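Local coordinates for protein monopolin complex subunit CSM1 (Candida glabrata, PDB 6MJC) that probably serves, as a monopolin subunit, to recruit that complex to the kinetochore by binding a peptide segment of the kinetochore protein Dsn1, at residues D27-G30 with L31-D34; K72-T75 with A76-Q80. One frame throughout, in Å; residues are numbered along the deposited sequence.

Interaction 1: residues D27-G30 with L31-D34; sequences DDTG and LWFD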
loop_
_atom_site.group_PDB
_atom_site.type_symbol
_atom_site.label_atom_id
_atom_site.label_comp_id
_atom_site.label_asym_id
_atom_site.label_seq_id
_atom_site.Cartn_x
_atom_site.Cartn_y
_atom_site.Cartn_z
ATOM N N ASP A 27 8.463 -12.332 3.758
ATOM C CA ASP A 27 8.053 -13.592 4.365
ATOM C C ASP A 27 7.703 -14.538 3.213
ATOM O O ASP A 27 8.089 -14.362 2.044
ATOM C CB ASP A 27 6.924 -13.403 5.421
ATOM C CG ASP A 27 5.567 -12.990 4.834
ATOM O OD1 ASP A 27 5.368 -12.938 3.615
ATOM O OD2 ASP A 27 4.659 -12.720 5.629
ATOM N N ASP A 28 6.969 -15.602 3.528
ATOM C CA ASP A 28 6.638 -16.598 2.510
ATOM C C ASP A 28 5.726 -16.016 1.434
ATOM O O ASP A 28 5.858 -16.350 0.248
ATOM C CB ASP A 28 5.984 -17.830 3.146
ATOM C CG ASP A 28 7.000 -18.825 3.660
ATOM O OD1 ASP A 28 8.200 -18.474 3.712
ATOM O OD2 ASP A 28 6.598 -19.951 4.009
ATOM N N THR A 29 4.812 -15.135 1.823
ATOM C CA THR A 29 3.836 -14.597 0.885
ATOM C C THR A 29 4.467 -13.601 -0.095
ATOM O O THR A 29 3.988 -13.465 -1.222
ATOM C CB THR A 29 2.711 -13.912 1.661
ATOM O OG1 THR A 29 3.238 -12.734 2.268
ATOM C CG2 THR A 29 2.106 -14.845 2.750
ATOM N N GLY A 30 5.490 -12.861 0.319
ATOM C CA GLY A 30 6.101 -11.892 -0.577
ATOM C C GLY A 30 6.835 -10.803 0.192
ATOM O O GLY A 30 7.289 -11.015 1.309
ATOM N N LEU A 31 6.951 -9.649 -0.444
ATOM C CA LEU A 31 7.745 -8.532 0.044
ATOM C C LEU A 31 6.801 -7.425 0.444
ATOM O O LEU A 31 5.926 -7.052 -0.346
ATOM C CB LEU A 31 8.721 -8.050 -1.034
ATOM C CG LEU A 31 9.435 -6.751 -0.692
ATOM C CD1 LEU A 31 10.320 -6.887 0.514
ATOM C CD2 LEU A 31 10.252 -6.291 -1.920
ATOM N N TRP A 32 6.933 -6.952 1.691
ATOM C CA TRP A 32 5.990 -6.037 2.300
ATOM C C TRP A 32 6.717 -4.828 2.836
ATOM O O TRP A 32 7.840 -4.939 3.331
ATOM C CB TRP A 32 5.198 -6.703 3.473
ATOM C CG TRP A 32 4.352 -7.832 3.038
ATOM C CD1 TRP A 32 4.769 -9.107 2.711
ATOM C CD2 TRP A 32 2.958 -7.802 2.843
ATOM N NE1 TRP A 32 3.699 -9.870 2.351
ATOM C CE2 TRP A 32 2.568 -9.097 2.413
ATOM C CE3 TRP A 32 1.987 -6.803 2.960
ATOM C CZ2 TRP A 32 1.239 -9.429 2.146
ATOM C CZ3 TRP A 32 0.661 -7.136 2.684
ATOM C CH2 TRP A 32 0.305 -8.434 2.276
ATOM N N PHE A 33 6.058 -3.661 2.782
ATOM C CA PHE A 33 6.667 -2.518 3.448
ATOM C C PHE A 33 5.654 -1.475 3.873
ATOM O O PHE A 33 4.608 -1.315 3.252
ATOM C CB PHE A 33 7.708 -1.835 2.593
ATOM C CG PHE A 33 7.262 -1.503 1.221
ATOM C CD1 PHE A 33 7.398 -2.442 0.221
ATOM C CD2 PHE A 33 6.756 -0.263 0.904
ATOM C CE1 PHE A 33 7.028 -2.165 -1.065
ATOM C CE2 PHE A 33 6.396 0.040 -0.412
ATOM C CZ PHE A 33 6.525 -0.917 -1.390
ATOM N N ASP A 34 5.985 -0.776 4.955
ATOM C CA ASP A 34 5.131 0.270 5.499
ATOM C C ASP A 34 5.539 1.570 4.827
ATOM O O ASP A 34 6.731 1.818 4.630
ATOM C CB ASP A 34 5.310 0.429 7.001
ATOM C CG ASP A 34 4.436 -0.493 7.792
ATOM O OD1 ASP A 34 3.792 -1.383 7.207
ATOM O OD2 ASP A 34 4.393 -0.315 9.021
#

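Interaction 2: residues K72-T75 with A76-Q80; sequences KQRT and AEELQ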
loop_
_atom_site.group_PDB
_atom_site.type_symbol
_atom_site.label_atom_id
_atom_site.label_comp_id
_atom_site.label_asym_id
_atom_site.label_seq_id
_atom_site.Cartn_x
_atom_site.Cartn_y
_atom_site.Cartn_z
ATOM N N LYS A 72 -5.080 3.343 12.299
ATOM C CA LYS A 72 -4.839 3.463 13.727
ATOM C C LYS A 72 -3.829 4.546 14.045
ATOM O O LYS A 72 -3.883 5.152 15.131
ATOM C CB LYS A 72 -4.325 2.115 14.226
ATOM C CG LYS A 72 -5.407 1.166 14.670
ATOM C CD LYS A 72 -4.788 -0.176 15.007
ATOM C CE LYS A 72 -5.599 -0.926 16.046
ATOM N NZ LYS A 72 -7.060 -0.889 15.765
ATOM N N GLN A 73 -2.934 4.822 13.090
ATOM C CA GLN A 73 -1.862 5.791 13.265
ATOM C C GLN A 73 -2.333 7.228 13.149
ATOM O O GLN A 73 -1.538 8.133 13.404
ATOM C CB GLN A 73 -0.761 5.605 12.206
ATOM C CG GLN A 73 0.040 4.345 12.270
ATOM C CD GLN A 73 1.168 4.362 11.259
ATOM O OE1 GLN A 73 1.706 5.420 10.923
ATOM N NE2 GLN A 73 1.521 3.195 10.757
ATOM N N ARG A 74 -3.562 7.453 12.732
ATOM C CA ARG A 74 -4.126 8.787 12.575
ATOM C C ARG A 74 -4.855 9.215 13.836
ATOM O O ARG A 74 -5.385 8.383 14.579
ATOM C CB ARG A 74 -5.108 8.812 11.387
ATOM C CG ARG A 74 -4.509 8.447 10.022
ATOM C CD ARG A 74 -3.896 9.636 9.252
ATOM N NE ARG A 74 -2.716 10.170 9.915
ATOM C CZ ARG A 74 -1.499 9.656 9.813
ATOM N NH1 ARG A 74 -1.279 8.565 9.076
ATOM N NH2 ARG A 74 -0.489 10.233 10.444
ATOM N N THR A 75 -4.880 10.524 14.073
ATOM C CA THR A 75 -5.835 11.097 15.005
ATOM C C THR A 75 -7.229 11.091 14.367
ATOM O O THR A 75 -7.388 10.999 13.148
ATOM C CB THR A 75 -5.488 12.534 15.408
ATOM O OG1 THR A 75 -5.607 13.373 14.245
ATOM C CG2 THR A 75 -4.108 12.677 16.041
ATOM N N ALA A 76 -8.249 11.230 15.202
ATOM C CA ALA A 76 -9.614 11.353 14.693
ATOM C C ALA A 76 -9.763 12.523 13.722
ATOM O O ALA A 76 -10.424 12.399 12.686
ATOM C CB ALA A 76 -10.586 11.515 15.861
ATOM N N GLU A 77 -9.178 13.674 14.042
ATOM C CA GLU A 77 -9.307 14.819 13.143
ATOM C C GLU A 77 -8.608 14.561 11.815
ATOM O O GLU A 77 -9.096 14.968 10.754
ATOM C CB GLU A 77 -8.739 16.087 13.776
ATOM C CG GLU A 77 -8.681 17.237 12.760
ATOM C CD GLU A 77 -8.499 18.588 13.398
ATOM O OE1 GLU A 77 -7.656 18.702 14.311
ATOM O OE2 GLU A 77 -9.210 19.532 12.992
ATOM N N GLU A 78 -7.442 13.911 11.847
ATOM C CA GLU A 78 -6.762 13.616 10.596
ATOM C C GLU A 78 -7.586 12.645 9.757
ATOM O O GLU A 78 -7.660 12.769 8.528
ATOM C CB GLU A 78 -5.360 13.043 10.862
ATOM C CG GLU A 78 -4.412 14.032 11.520
ATOM C CD GLU A 78 -3.162 13.376 12.102
ATOM O OE1 GLU A 78 -2.273 14.127 12.553
ATOM O OE2 GLU A 78 -3.061 12.112 12.110
ATOM N N LEU A 79 -8.178 11.644 10.395
ATOM C CA LEU A 79 -8.995 10.703 9.645
ATOM C C LEU A 79 -10.192 11.405 9.007
ATOM O O LEU A 79 -10.549 11.120 7.854
ATOM C CB LEU A 79 -9.468 9.590 10.568
ATOM C CG LEU A 79 -10.200 8.442 9.885
ATOM C CD1 LEU A 79 -9.393 7.825 8.817
ATOM C CD2 LEU A 79 -10.574 7.467 11.010
ATOM N N GLN A 80 -10.835 12.311 9.746
ATOM C CA GLN A 80 -11.949 13.065 9.180
ATOM C C GLN A 80 -11.524 13.825 7.930
ATOM O O GLN A 80 -12.239 13.808 6.922
ATOM C CB GLN A 80 -12.528 14.041 10.200
ATOM C CG GLN A 80 -13.210 13.427 11.415
ATOM C CD GLN A 80 -13.933 14.482 12.272
ATOM O OE1 GLN A 80 -13.765 14.539 13.491
ATOM N NE2 GLN A 80 -14.743 15.312 11.626
HETATM O O HOH W 1 -1.042 10.922 13.756
#

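Interaction 1: residues D27-G30 with L31-D34
Leu31 leads the chain out of the turn with its side chain on the other side of the strand, packed on helix 5-13, whereas Trp32, one residue on, meets Thr29 through a hydrogen bond. Trp32 turns the edge of its indole, with the pyrrole N-H, back toward the turn. With CG anti to the carbonyl carbon (chi1 -63°), the five-membered ring comes to lie beside Thr29, and Trp32 NE1 donates to Thr29 OG1 at 2.9 Å. That oxygen sits 15° out of the ring plane, and the N-H points at it with an angle of 153°. Gly30 O stands at the same ring's edge, 3.5 Å from Trp32 CD1. Thr29 OG1 in turn donates to Asp27 OD1 over 2.5 Å, on the syn side of the carboxylate, making a relay from indole to hydroxyl to carboxylate. Asp27 OD1 also accepts from Gly30 N at 3.3 Å, an Asx motif, and Asp27 N closes the turn on Gly30 O at 3.0 Å. Asp27, Thr29 and Trp32 all touch the bound Dsn1 peptide, and Asp27 OD2 hydrogen-bonds one of its polar side chains. This is a beta-hairpin turn between antiparallel strands 19-26 and 30-37, with its polar network forming part of the peptide-binding surface.

Interaction 2: residues K72-T75 with A76-Q80
Glu78 OE2 is gripped by two N-H groups and a water. Arg74 NE donates to Glu78 OE2 at 3.0 Å in a salt bridge, with an N-H...O angle of 160°, and Thr75 N donates to the same oxygen at 3.1 Å. The two donors approach from opposite faces of the carboxylate plane, both well tilted out of it. The third partner, a water, donates to Glu78 OE2 and to Gln73 O, 2.9 Å from each, and so links the carboxylate to the loop backbone.

On the arginine side, Glu78 OE2 lies at the edge of the guanidinium, near its plane, with the two flat groups turned 36° apart. Bends at chi2 and chi3 fold the Arg74 chain so that NE faces the glutamate, while Arg74 NH1 makes a second salt bridge with Asp45 of strand 44-52.

Glu78 also takes part through its backbone. Its N-H donates to Thr75 OG1 at 3.1 Å, the N-cap bond, and with the return bond from Thr75 N to the Glu78 carboxylate this completes a capping box. Thr75 OG1 lies against Glu78 CG, 3.0 Å away. The first helical turn is closed by Leu79 N donating to Thr75 O at 2.9 Å.

Chemically, one carboxylate oxygen near the start of the helix collects a positive charge and a backbone N-H. This should favour the ionised form of Glu78, and the helix dipole probably adds to the effect. Since Arg74 has an acidic partner on each of two nitrogens, its guanidinium is likely to be held in its rotation, tying the entry of helix 76-85 to the sheet.

Overall arrangement
From the N terminus, helix 5-13 leads into strand 19-26, and interaction 1 closes the tight turn that sends the chain back along strand 30-37. Strands 44-52 and 63-69 continue the antiparallel sheet before the loop 72-75 leads into helix 76-85, and interaction 2 spans that junction. The two contacts follow in series, neither nesting nor crossing, with centres about 26 Å apart. Interaction 1 joins neighbouring strands beside the bound peptide; interaction 2 joins a loop to a helix start at the surface. Strand 44-52 is common ground: interaction 1 reaches it through the packing of Trp32 on Lys47 and Val51, interaction 2 through a charge near the strand's start.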